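Long-range contacts in actibind (Aspergillus niger, PDB 3D3Z), which cleaves RNA as a base-non-specific ribonuclease of the T2 family, probably with a preference for adenylic acid: residues G28-Y38 with A195-V205; H182-C191 with A216-C225. All coordinates share one frame; numbering follows the deposited sequence. Where two conformers were deposited one is given.

Interaction 1: residues G28-Y38 with A195-V205; sequences GSLLQTQFWDY and ALSQLYYYFNV. With D3Z (1-(5-deoxy-beta-L-xylofuranosyl)pyrimidine-2,4(1H,3H)-dione), chain E.
W36 N gives a nearly straight hydrogen bond to S197 O (2.8 Å, 174°), approaching from above the carbonyl plane, and closes one end of an antiparallel ladder between strands 29-35 and 195-205. L30 with F203, Q32 with Y201 and Q34 with L199 are the hydrogen-bonded pairs; only the return bond from F203 N to L30 O is weak. L31, T33 and F35 lie in the non-hydrogen-bonded pairs, where CA-H...O contacts such as T33 CA to L199 O fill in.

Among the apolar contacts, L31 lies alongside Y202, its CG in a CH-pi contact over one ring face, 3.8 Å from the centroid. S29 holds OG anti to its own nitrogen (chi1 178°), which brings the hydroxyl to the edge of the Y202 ring at CD1. T33 CG2 touches Y200 CD1 at 3.5 Å.

These strands are neighbours in the antiparallel sheet of the RNase T2 fold, whose L31-T33-F35 face leads to the active site: F35 stacks on H51, the predicted catalytic histidine, and its CE2 and CZ lie obliquely against the uracil ring of D3Z. The Q198 side chain runs beside F35, its CD 3.7 Å from CE1 at the ring edge.

Among polar side chains on the other face, Q34 NE2 donates to Q32 OE1 (2.8 Å) within its amide plane and also reaches L150 O, while Q34 OE1 and Y201 OH both bond S152. One water joins Q34 O to Q198 OE1.

Interaction 2: residues H182-C191 with A216-C225; sequences HDGYPPYVGC and ASERLEDSNC
C191 and C225 are joined by a disulfide (SG to SG 2.0 Å) at the tightly held end of this contact, where strand 188-191 runs beside the irregular chain 216-225. There V189 O is gripped by S223 OG at 2.6 Å and, weakly, by N224 N, while V189 N donates to D222 O. S223 OG in turn accepts from C225 N, forming an ST turn that fixes the hydroxyl. The N224 amide oxygen takes C191 N on a lone pair in the carbonyl plane (2.7 Å, 170°). N224 CG stands between its backbone N and carbonyl carbon (chi1 70°), which turns the amide back toward strand 188-191.

The Y188 ring lies against the D222-N224 backbone, CE1 3.5 Å from S223 CA, with the E221 side chain alongside. R219 extends across P186 at about a right angle: P186 CG covers the centre of one guanidinium face and D222 CA lies over the opposite one. R219 NH1 donates to P187 O (2.9 Å) within the guanidinium plane and also forms a salt bridge to E175, while NE forms a salt bridge with D222 OD1, with a weak, bent hydrogen bond.

A216 CB packs closely too, over one face of the H182 ring and 3.5 Å from its centroid. The margin around D183, Y185 and E218 is looser and watery. Y185 covers the S217-E218 peptide with a ring face, but waters link D183 OD2 to A216 O and Y185 OH to E218 OE1; another joins P186 O to R219 N. The type I' turn H182-Y185 leads into an edge strand of the RNase T2 sheet, which the V189-S223 bridge and the C191-C225 disulfide tie to the loop after strand 213-216.

Strand 195-206 connects the two contacts, whose centres lie about 8 Å apart. It pairs with 29-35 in interaction 1 and, along its other edge, with 188-192 of interaction 2, so all three belong to one antiparallel sheet; backbone contacts between G190 and Q198 and between S217 and Y202 join the two sites directly. Along the chain the segments alternate: 28-38, 182-191, 195-205, then 216-225. Every helix of the chain lies between 28-38 and 182-191, so strand 29-35 precedes the helices and strands 188-192 and 195-206 follow them. Interaction 1 is buried and reaches the nucleoside pocket, whereas interaction 2 is partly exposed and borders the sheet farther from the ligand.

Interaction 1: residues G28-Y38 with A195-V205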
loop_
_atom_site.group_PDB
_atom_site.type_symbol
_atom_site.label_atom_id
_atom_site.label_comp_id
_atom_site.label_asym_id
_atom_site.label_seq_id
_atom_site.Cartn_x
_atom_site.Cartn_y
_atom_site.Cartn_z
ATOM N N GLY A 28 -7.421 -12.133 -0.558
ATOM C CA GLY A 28 -8.026 -11.687 0.682
ATOM C C GLY A 28 -7.094 -11.033 1.666
ATOM O O GLY A 28 -7.549 -10.477 2.671
ATOM N N SER A 29 -5.786 -11.104 1.401
ATOM C CA SER A 29 -4.791 -10.390 2.190
ATOM C C SER A 29 -4.340 -9.169 1.388
ATOM O O SER A 29 -3.733 -9.301 0.317
ATOM C CB SER A 29 -3.580 -11.286 2.569
ATOM O OG SER A 29 -2.649 -10.505 3.279
ATOM N N LEU A 30 -4.678 -7.994 1.896
ATOM C CA LEU A 30 -4.394 -6.742 1.206
ATOM C C LEU A 30 -3.220 -6.068 1.896
ATOM O O LEU A 30 -3.303 -5.748 3.050
ATOM C CB LEU A 30 -5.614 -5.794 1.222
ATOM C CG LEU A 30 -6.717 -5.997 0.183
ATOM C CD1 LEU A 30 -6.222 -5.499 -1.174
ATOM C CD2 LEU A 30 -7.158 -7.364 0.065
ATOM N N LEU A 31 -2.163 -5.810 1.134
ATOM C CA LEU A 31 -0.920 -5.237 1.644
ATOM C C LEU A 31 -0.794 -3.796 1.224
ATOM O O LEU A 31 -0.680 -3.520 0.047
ATOM C CB LEU A 31 0.301 -6.032 1.134
ATOM C CG LEU A 31 0.546 -7.446 1.663
ATOM C CD1 LEU A 31 -0.614 -8.481 1.423
ATOM C CD2 LEU A 31 1.826 -7.929 1.022
ATOM N N GLN A 32 -0.803 -2.899 2.197
ATOM C CA GLN A 32 -0.440 -1.507 1.956
ATOM C C GLN A 32 1.073 -1.404 2.171
ATOM O O GLN A 32 1.584 -1.557 3.269
ATOM C CB GLN A 32 -1.189 -0.529 2.844
ATOM C CG GLN A 32 -1.278 0.916 2.274
ATOM C CD GLN A 32 0.049 1.674 2.237
ATOM O OE1 GLN A 32 0.578 2.110 3.274
ATOM N NE2 GLN A 32 0.535 1.969 1.004
ATOM N N THR A 33 1.781 -1.140 1.074
ATOM C CA THR A 33 3.259 -1.193 1.086
ATOM C C THR A 33 3.842 0.219 0.968
ATOM O O THR A 33 3.256 1.097 0.321
ATOM C CB THR A 33 3.789 -2.097 -0.021
ATOM O OG1 THR A 33 3.381 -1.582 -1.290
ATOM C CG2 THR A 33 3.219 -3.473 0.163
ATOM N N GLN A 34 4.979 0.435 1.633
ATOM C CA GLN A 34 5.625 1.722 1.685
ATOM C C GLN A 34 7.148 1.673 1.444
ATOM O O GLN A 34 7.788 0.654 1.654
ATOM C CB GLN A 34 5.349 2.343 3.058
ATOM C CG GLN A 34 3.896 2.502 3.390
ATOM C CD GLN A 34 3.664 3.145 4.741
ATOM O OE1 GLN A 34 4.604 3.700 5.354
ATOM N NE2 GLN A 34 2.396 3.189 5.158
ATOM N N PHE A 35 7.725 2.798 1.030
ATOM C CA PHE A 35 9.158 2.936 0.844
ATOM C C PHE A 35 9.767 3.995 1.744
ATOM O O PHE A 35 9.125 4.973 2.013
ATOM C CB PHE A 35 9.413 3.501 -0.546
ATOM C CG PHE A 35 9.350 2.497 -1.622
ATOM C CD1 PHE A 35 10.009 1.299 -1.493
ATOM C CD2 PHE A 35 8.690 2.776 -2.815
ATOM C CE1 PHE A 35 10.001 0.402 -2.509
ATOM C CE2 PHE A 35 8.686 1.856 -3.829
ATOM C CZ PHE A 35 9.337 0.678 -3.673
ATOM N N TRP A 36 11.021 3.773 2.131
ATOM C CA TRP A 36 11.920 4.805 2.649
ATOM C C TRP A 36 13.067 4.996 1.609
ATOM O O TRP A 36 14.037 4.205 1.554
ATOM C CB TRP A 36 12.435 4.398 4.063
ATOM C CG TRP A 36 13.304 5.435 4.659
ATOM C CD1 TRP A 36 14.694 5.413 4.793
ATOM C CD2 TRP A 36 12.869 6.678 5.194
ATOM N NE1 TRP A 36 15.119 6.588 5.362
ATOM C CE2 TRP A 36 14.025 7.364 5.652
ATOM C CE3 TRP A 36 11.611 7.274 5.366
ATOM C CZ2 TRP A 36 13.955 8.620 6.225
ATOM C CZ3 TRP A 36 11.547 8.535 5.951
ATOM C CH2 TRP A 36 12.710 9.187 6.380
ATOM N N ASP A 37 12.929 5.993 0.731
ATOM C CA ASP A 37 13.856 6.229 -0.352
ATOM C C ASP A 37 14.845 7.294 0.115
ATOM O O ASP A 37 14.477 8.451 0.300
ATOM C CB ASP A 37 13.126 6.702 -1.630
ATOM C CG ASP A 37 12.279 5.612 -2.307
ATOM O OD1 ASP A 37 12.473 4.399 -2.056
ATOM O OD2 ASP A 37 11.386 5.989 -3.134
ATOM N N TYR A 38 16.101 6.891 0.393
ATOM C CA TYR A 38 17.160 7.818 0.913
ATOM C C TYR A 38 18.294 8.098 -0.124
ATOM O O TYR A 38 18.914 9.209 -0.163
ATOM C CB TYR A 38 17.709 7.280 2.265
ATOM C CG TYR A 38 18.269 5.909 2.113
ATOM C CD1 TYR A 38 17.461 4.779 2.339
ATOM C CD2 TYR A 38 19.556 5.715 1.594
ATOM C CE1 TYR A 38 17.933 3.500 2.099
ATOM C CE2 TYR A 38 20.051 4.426 1.372
ATOM C CZ TYR A 38 19.242 3.327 1.648
ATOM O OH TYR A 38 19.720 2.062 1.368
ATOM N N ALA A 195 19.972 -1.153 5.545
ATOM C CA ALA A 195 19.183 0.055 5.835
ATOM C C ALA A 195 17.674 -0.237 5.678
ATOM O O ALA A 195 17.230 -0.958 4.781
ATOM C CB ALA A 195 19.592 1.217 4.929
ATOM N N LEU A 196 16.916 0.340 6.587
ATOM C CA LEU A 196 15.469 0.322 6.593
ATOM C C LEU A 196 14.986 0.987 5.265
ATOM O O LEU A 196 15.432 2.087 4.876
ATOM C CB LEU A 196 14.981 1.007 7.902
ATOM C CG LEU A 196 13.586 0.851 8.457
ATOM C CD1 LEU A 196 13.197 -0.594 8.697
ATOM C CD2 LEU A 196 13.467 1.738 9.716
ATOM N N SER A 197 14.136 0.253 4.576
ATOM C CA SER A 197 13.832 0.445 3.160
ATOM C C SER A 197 12.342 0.274 2.771
ATOM O O SER A 197 11.833 1.055 1.996
ATOM C CB SER A 197 14.645 -0.546 2.365
ATOM O OG SER A 197 14.362 -0.348 1.010
ATOM N N GLN A 198 11.684 -0.777 3.256
ATOM C CA GLN A 198 10.314 -1.131 2.843
ATOM C C GLN A 198 9.480 -1.631 4.022
ATOM O O GLN A 198 10.027 -2.271 4.951
ATOM C CB GLN A 198 10.368 -2.232 1.782
ATOM C CG GLN A 198 11.051 -1.803 0.451
ATOM C CD GLN A 198 10.779 -2.733 -0.691
ATOM O OE1 GLN A 198 9.633 -3.099 -0.922
ATOM N NE2 GLN A 198 11.854 -3.140 -1.435
ATOM N N LEU A 199 8.172 -1.398 3.936
ATOM C CA LEU A 199 7.174 -1.858 4.913
ATOM C C LEU A 199 5.945 -2.410 4.166
ATOM O O LEU A 199 5.489 -1.828 3.131
ATOM C CB LEU A 199 6.782 -0.735 5.869
ATOM C CG LEU A 199 7.821 -0.092 6.803
ATOM C CD1 LEU A 199 7.225 1.076 7.562
ATOM C CD2 LEU A 199 8.419 -1.135 7.787
ATOM N N TYR A 200 5.471 -3.593 4.592
ATOM C CA TYR A 200 4.156 -4.137 4.149
ATOM C C TYR A 200 3.227 -4.317 5.351
ATOM O O TYR A 200 3.450 -5.176 6.217
ATOM C CB TYR A 200 4.209 -5.483 3.440
ATOM C CG TYR A 200 5.281 -5.795 2.421
ATOM C CD1 TYR A 200 6.023 -4.801 1.744
ATOM C CD2 TYR A 200 5.545 -7.128 2.095
ATOM C CE1 TYR A 200 6.983 -5.148 0.811
ATOM C CE2 TYR A 200 6.502 -7.472 1.164
ATOM C CZ TYR A 200 7.212 -6.493 0.512
ATOM O OH TYR A 200 8.158 -6.875 -0.429
ATOM N N TYR A 201 2.175 -3.504 5.396
ATOM C CA TYR A 201 1.114 -3.647 6.398
ATOM C C TYR A 201 -0.006 -4.501 5.824
ATOM O O TYR A 201 -0.608 -4.139 4.814
ATOM C CB TYR A 201 0.595 -2.279 6.806
ATOM C CG TYR A 201 1.551 -1.327 7.485
ATOM C CD1 TYR A 201 1.632 -1.265 8.890
ATOM C CD2 TYR A 201 2.305 -0.410 6.761
ATOM C CE1 TYR A 201 2.443 -0.337 9.516
ATOM C CE2 TYR A 201 3.123 0.489 7.396
ATOM C CZ TYR A 201 3.216 0.493 8.770
ATOM O OH TYR A 201 4.005 1.392 9.426
ATOM N N TYR A 202 -0.281 -5.639 6.476
ATOM C CA TYR A 202 -1.270 -6.614 6.022
ATOM C C TYR A 202 -2.635 -6.342 6.650
ATOM O O TYR A 202 -2.745 -5.855 7.798
ATOM C CB TYR A 202 -0.849 -8.053 6.344
ATOM C CG TYR A 202 0.387 -8.545 5.601
ATOM C CD1 TYR A 202 0.297 -9.511 4.629
ATOM C CD2 TYR A 202 1.660 -8.047 5.905
ATOM C CE1 TYR A 202 1.447 -9.961 3.931
ATOM C CE2 TYR A 202 2.819 -8.505 5.224
ATOM C CZ TYR A 202 2.694 -9.462 4.266
ATOM O OH TYR A 202 3.824 -9.898 3.603
ATOM N N PHE A 203 -3.663 -6.619 5.854
ATOM C CA PHE A 203 -5.067 -6.385 6.225
ATOM C C PHE A 203 -5.940 -7.484 5.653
ATOM O O PHE A 203 -5.696 -8.052 4.570
ATOM C CB PHE A 203 -5.586 -5.077 5.620
ATOM C CG PHE A 203 -5.015 -3.861 6.221
ATOM C CD1 PHE A 203 -5.576 -3.324 7.357
ATOM C CD2 PHE A 203 -3.920 -3.236 5.633
ATOM C CE1 PHE A 203 -5.073 -2.201 7.892
ATOM C CE2 PHE A 203 -3.411 -2.120 6.182
ATOM C CZ PHE A 203 -3.989 -1.597 7.299
ATOM N N ASN A 204 -7.003 -7.779 6.375
ATOM C CA ASN A 204 -8.129 -8.453 5.756
ATOM C C ASN A 204 -9.266 -7.413 5.667
ATOM O O ASN A 204 -9.236 -6.381 6.357
ATOM C CB ASN A 204 -8.556 -9.707 6.523
ATOM C CG ASN A 204 -7.432 -10.790 6.631
ATOM O OD1 ASN A 204 -6.763 -11.156 5.664
ATOM N ND2 ASN A 204 -7.273 -11.303 7.819
ATOM N N VAL A 205 -10.235 -7.699 4.805
ATOM C CA VAL A 205 -11.283 -6.729 4.375
ATOM C C VAL A 205 -12.697 -7.305 4.557
ATOM O O VAL A 205 -12.989 -8.427 4.169
ATOM C CB VAL A 205 -11.048 -6.222 2.914
ATOM C CG1 VAL A 205 -12.133 -5.209 2.485
ATOM C CG2 VAL A 205 -9.653 -5.545 2.823
HETATM N N1 D3Z E . 10.508 1.606 -7.800
HETATM C C2 D3Z E . 10.028 2.713 -8.526
HETATM N N3 D3Z E . 9.794 3.860 -7.894
HETATM C C4 D3Z E . 9.988 3.994 -6.582
HETATM C C5 D3Z E . 10.453 2.919 -5.870
HETATM C C6 D3Z E . 10.716 1.709 -6.497
HETATM O O2 D3Z E . 9.820 2.647 -9.756
HETATM O O4 D3Z E . 9.781 5.065 -5.976
HETATM C "C1'" D3Z E . 10.758 0.347 -8.454
HETATM C "C2'" D3Z E . 9.869 0.339 -9.681
HETATM O "O2'" D3Z E . 10.676 0.420 -10.870
HETATM C "C3'" D3Z E . 9.011 -0.909 -9.565
HETATM C "C4'" D3Z E . 9.438 -1.622 -8.295
HETATM O "O3'" D3Z E . 7.639 -0.565 -9.465
HETATM O "O4'" D3Z E . 10.354 -0.745 -7.610
HETATM C "C5'" D3Z E . 8.208 -1.956 -7.459
HETATM O O HOH W 1 7.408 -1.612 -0.238
HETATM O O HOH W 2 15.173 2.455 0.226
#

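Interaction 2: residues H182-C191 with A216-C225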
loop_
_atom_site.group_PDB
_atom_site.type_symbol
_atom_site.label_atom_id
_atom_site.label_comp_id
_atom_site.label_asym_id
_atom_site.label_seq_id
_atom_site.Cartn_x
_atom_site.Cartn_y
_atom_site.Cartn_z
ATOM N N HIS A 182 -1.046 -0.526 13.998
ATOM C CA HIS A 182 -1.594 -1.599 13.186
ATOM C C HIS A 182 -2.161 -2.701 14.087
ATOM O O HIS A 182 -2.060 -3.910 13.777
ATOM C CB HIS A 182 -0.521 -2.138 12.239
ATOM C CG HIS A 182 -1.033 -3.028 11.139
ATOM N ND1 HIS A 182 -1.953 -2.605 10.194
ATOM C CD2 HIS A 182 -0.695 -4.291 10.788
ATOM C CE1 HIS A 182 -2.192 -3.594 9.344
ATOM N NE2 HIS A 182 -1.430 -4.622 9.671
ATOM N N ASP A 183 -2.763 -2.277 15.196
ATOM C CA ASP A 183 -3.500 -3.174 16.085
ATOM C C ASP A 183 -2.634 -4.266 16.725
ATOM O O ASP A 183 -3.121 -5.367 16.996
ATOM C CB ASP A 183 -4.655 -3.826 15.312
ATOM C CG ASP A 183 -5.808 -4.208 16.211
ATOM O OD1 ASP A 183 -6.191 -3.365 17.043
ATOM O OD2 ASP A 183 -6.344 -5.332 16.075
ATOM N N GLY A 184 -1.360 -3.973 16.947
ATOM C CA GLY A 184 -0.412 -4.957 17.468
ATOM C C GLY A 184 0.145 -5.975 16.488
ATOM O O GLY A 184 0.930 -6.844 16.873
ATOM N N TYR A 185 -0.243 -5.878 15.217
ATOM C CA TYR A 185 0.375 -6.663 14.160
ATOM C C TYR A 185 1.481 -5.860 13.496
ATOM O O TYR A 185 1.229 -4.792 12.928
ATOM C CB TYR A 185 -0.636 -7.051 13.113
ATOM C CG TYR A 185 -1.645 -8.029 13.600
ATOM C CD1 TYR A 185 -1.337 -9.378 13.698
ATOM C CD2 TYR A 185 -2.922 -7.618 13.963
ATOM C CE1 TYR A 185 -2.295 -10.325 14.132
ATOM C CE2 TYR A 185 -3.879 -8.549 14.421
ATOM C CZ TYR A 185 -3.553 -9.902 14.498
ATOM O OH TYR A 185 -4.479 -10.823 14.945
ATOM N N PRO A 186 2.730 -6.347 13.594
ATOM C CA PRO A 186 3.818 -5.675 12.903
ATOM C C PRO A 186 3.685 -5.812 11.393
ATOM O O PRO A 186 3.145 -6.804 10.929
ATOM C CB PRO A 186 5.083 -6.418 13.385
ATOM C CG PRO A 186 4.622 -7.590 14.103
ATOM C CD PRO A 186 3.183 -7.515 14.377
ATOM N N PRO A 187 4.209 -4.832 10.638
ATOM C CA PRO A 187 4.325 -5.030 9.174
ATOM C C PRO A 187 5.467 -6.016 8.868
ATOM O O PRO A 187 6.283 -6.269 9.740
ATOM C CB PRO A 187 4.668 -3.631 8.671
ATOM C CG PRO A 187 5.395 -2.989 9.833
ATOM C CD PRO A 187 4.719 -3.516 11.073
ATOM N N TYR A 188 5.528 -6.567 7.663
ATOM C CA TYR A 188 6.822 -6.909 7.088
ATOM C C TYR A 188 7.773 -5.688 7.111
ATOM O O TYR A 188 7.418 -4.591 6.681
ATOM C CB TYR A 188 6.678 -7.456 5.676
ATOM C CG TYR A 188 7.990 -7.615 4.972
ATOM C CD1 TYR A 188 8.787 -8.767 5.161
ATOM C CD2 TYR A 188 8.467 -6.617 4.119
ATOM C CE1 TYR A 188 10.023 -8.899 4.493
ATOM C CE2 TYR A 188 9.685 -6.743 3.460
ATOM C CZ TYR A 188 10.460 -7.878 3.660
ATOM O OH TYR A 188 11.654 -7.957 2.962
ATOM N N VAL A 189 8.988 -5.899 7.637
ATOM C CA VAL A 189 10.066 -4.909 7.631
ATOM C C VAL A 189 11.180 -5.337 6.652
ATOM O O VAL A 189 11.830 -6.367 6.855
ATOM C CB VAL A 189 10.613 -4.680 9.052
ATOM C CG1 VAL A 189 11.667 -3.537 9.067
ATOM C CG2 VAL A 189 9.462 -4.361 9.981
ATOM N N GLY A 190 11.407 -4.519 5.616
ATOM C CA GLY A 190 12.359 -4.820 4.556
ATOM C C GLY A 190 13.566 -3.904 4.628
ATOM O O GLY A 190 13.418 -2.701 4.822
ATOM N N CYS A 191 14.767 -4.494 4.549
ATOM C CA CYS A 191 16.035 -3.751 4.597
ATOM C C CYS A 191 16.778 -3.922 3.304
ATOM O O CYS A 191 16.611 -4.919 2.601
ATOM C CB CYS A 191 16.931 -4.256 5.747
ATOM S SG CYS A 191 16.422 -3.738 7.346
ATOM N N ALA A 216 -6.610 -4.863 10.479
ATOM C CA ALA A 216 -5.170 -5.142 10.594
ATOM C C ALA A 216 -4.994 -6.615 10.831
ATOM O O ALA A 216 -5.684 -7.192 11.676
ATOM C CB ALA A 216 -4.524 -4.298 11.694
ATOM N N SER A 217 -4.154 -7.250 10.010
ATOM C CA SER A 217 -3.948 -8.693 10.070
ATOM C C SER A 217 -2.476 -9.106 10.121
ATOM O O SER A 217 -1.557 -8.302 9.956
ATOM C CB SER A 217 -4.643 -9.400 8.919
ATOM O OG SER A 217 -4.085 -9.089 7.668
ATOM N N GLU A 218 -2.264 -10.383 10.380
ATOM C CA GLU A 218 -0.903 -10.883 10.565
ATOM C C GLU A 218 -0.085 -10.931 9.263
ATOM O O GLU A 218 -0.552 -11.399 8.205
ATOM C CB GLU A 218 -0.931 -12.280 11.217
ATOM C CG GLU A 218 0.343 -12.590 11.949
ATOM C CD GLU A 218 0.205 -13.795 12.838
ATOM O OE1 GLU A 218 -0.478 -13.662 13.890
ATOM O OE2 GLU A 218 0.788 -14.857 12.484
ATOM N N ARG A 219 1.160 -10.461 9.362
ATOM C CA ARG A 219 2.076 -10.508 8.229
ATOM C C ARG A 219 2.333 -11.937 7.770
ATOM O O ARG A 219 2.500 -12.851 8.582
ATOM C CB ARG A 219 3.381 -9.768 8.556
ATOM C CG ARG A 219 4.271 -10.469 9.602
ATOM C CD ARG A 219 5.304 -9.535 10.107
ATOM N NE ARG A 219 6.135 -10.176 11.121
ATOM C CZ ARG A 219 7.135 -9.569 11.749
ATOM N NH1 ARG A 219 7.458 -8.322 11.425
ATOM N NH2 ARG A 219 7.836 -10.227 12.680
ATOM N N LEU A 220 2.320 -12.145 6.467
ATOM C CA LEU A 220 2.584 -13.438 5.879
ATOM C C LEU A 220 4.090 -13.563 5.463
ATOM O O LEU A 220 4.489 -14.575 4.895
ATOM C CB LEU A 220 1.643 -13.658 4.671
ATOM C CG LEU A 220 0.126 -13.350 4.844
ATOM C CD1 LEU A 220 -0.643 -13.406 3.513
ATOM C CD2 LEU A 220 -0.525 -14.273 5.869
ATOM N N GLU A 221 4.878 -12.517 5.720
ATOM C CA GLU A 221 6.344 -12.513 5.547
ATOM C C GLU A 221 6.830 -11.618 6.689
ATOM O O GLU A 221 6.178 -10.621 6.981
ATOM C CB GLU A 221 6.702 -11.974 4.148
ATOM C CG GLU A 221 7.986 -12.550 3.562
ATOM C CD GLU A 221 8.619 -11.740 2.396
ATOM O OE1 GLU A 221 7.901 -11.086 1.595
ATOM O OE2 GLU A 221 9.876 -11.777 2.292
ATOM N N ASP A 222 7.934 -11.969 7.369
ATOM C CA ASP A 222 8.357 -11.209 8.579
ATOM C C ASP A 222 9.367 -10.074 8.317
ATOM O O ASP A 222 9.112 -8.883 8.619
ATOM C CB ASP A 222 8.960 -12.145 9.648
ATOM C CG ASP A 222 7.960 -13.165 10.195
ATOM O OD1 ASP A 222 6.722 -12.960 10.076
ATOM O OD2 ASP A 222 8.447 -14.170 10.771
ATOM N N SER A 223 10.535 -10.440 7.807
ATOM C CA SER A 223 11.589 -9.471 7.623
ATOM C C SER A 223 12.799 -10.111 6.981
ATOM O O SER A 223 13.065 -11.317 7.146
ATOM C CB SER A 223 12.010 -8.825 8.931
ATOM O OG SER A 223 13.005 -7.860 8.677
ATOM N N ASN A 224 13.526 -9.301 6.235
ATOM C CA ASN A 224 14.799 -9.732 5.709
ATOM C C ASN A 224 15.933 -8.953 6.346
ATOM O O ASN A 224 17.047 -8.932 5.806
ATOM C CB ASN A 224 14.807 -9.587 4.191
ATOM C CG ASN A 224 14.818 -8.133 3.739
ATOM O OD1 ASN A 224 14.670 -7.220 4.531
ATOM N ND2 ASN A 224 15.017 -7.929 2.464
ATOM N N CYS A 225 15.654 -8.273 7.456
ATOM C CA CYS A 225 16.651 -7.529 8.165
ATOM C C CYS A 225 17.350 -8.431 9.187
ATOM O O CYS A 225 16.809 -9.476 9.601
ATOM C CB CYS A 225 16.042 -6.372 8.936
ATOM S SG CYS A 225 15.124 -5.169 7.886
HETATM O O HOH W 3 -6.950 -6.212 13.777
HETATM O O HOH W 4 -2.721 -13.549 15.337
HETATM O O HOH W 5 0.907 -6.851 9.271
HETATM O O HOH W 6 2.029 -9.154 11.946
HETATM O O HOH W 7 12.236 -10.378 1.602
HETATM O O HOH W 8 14.648 -5.045 0.630
#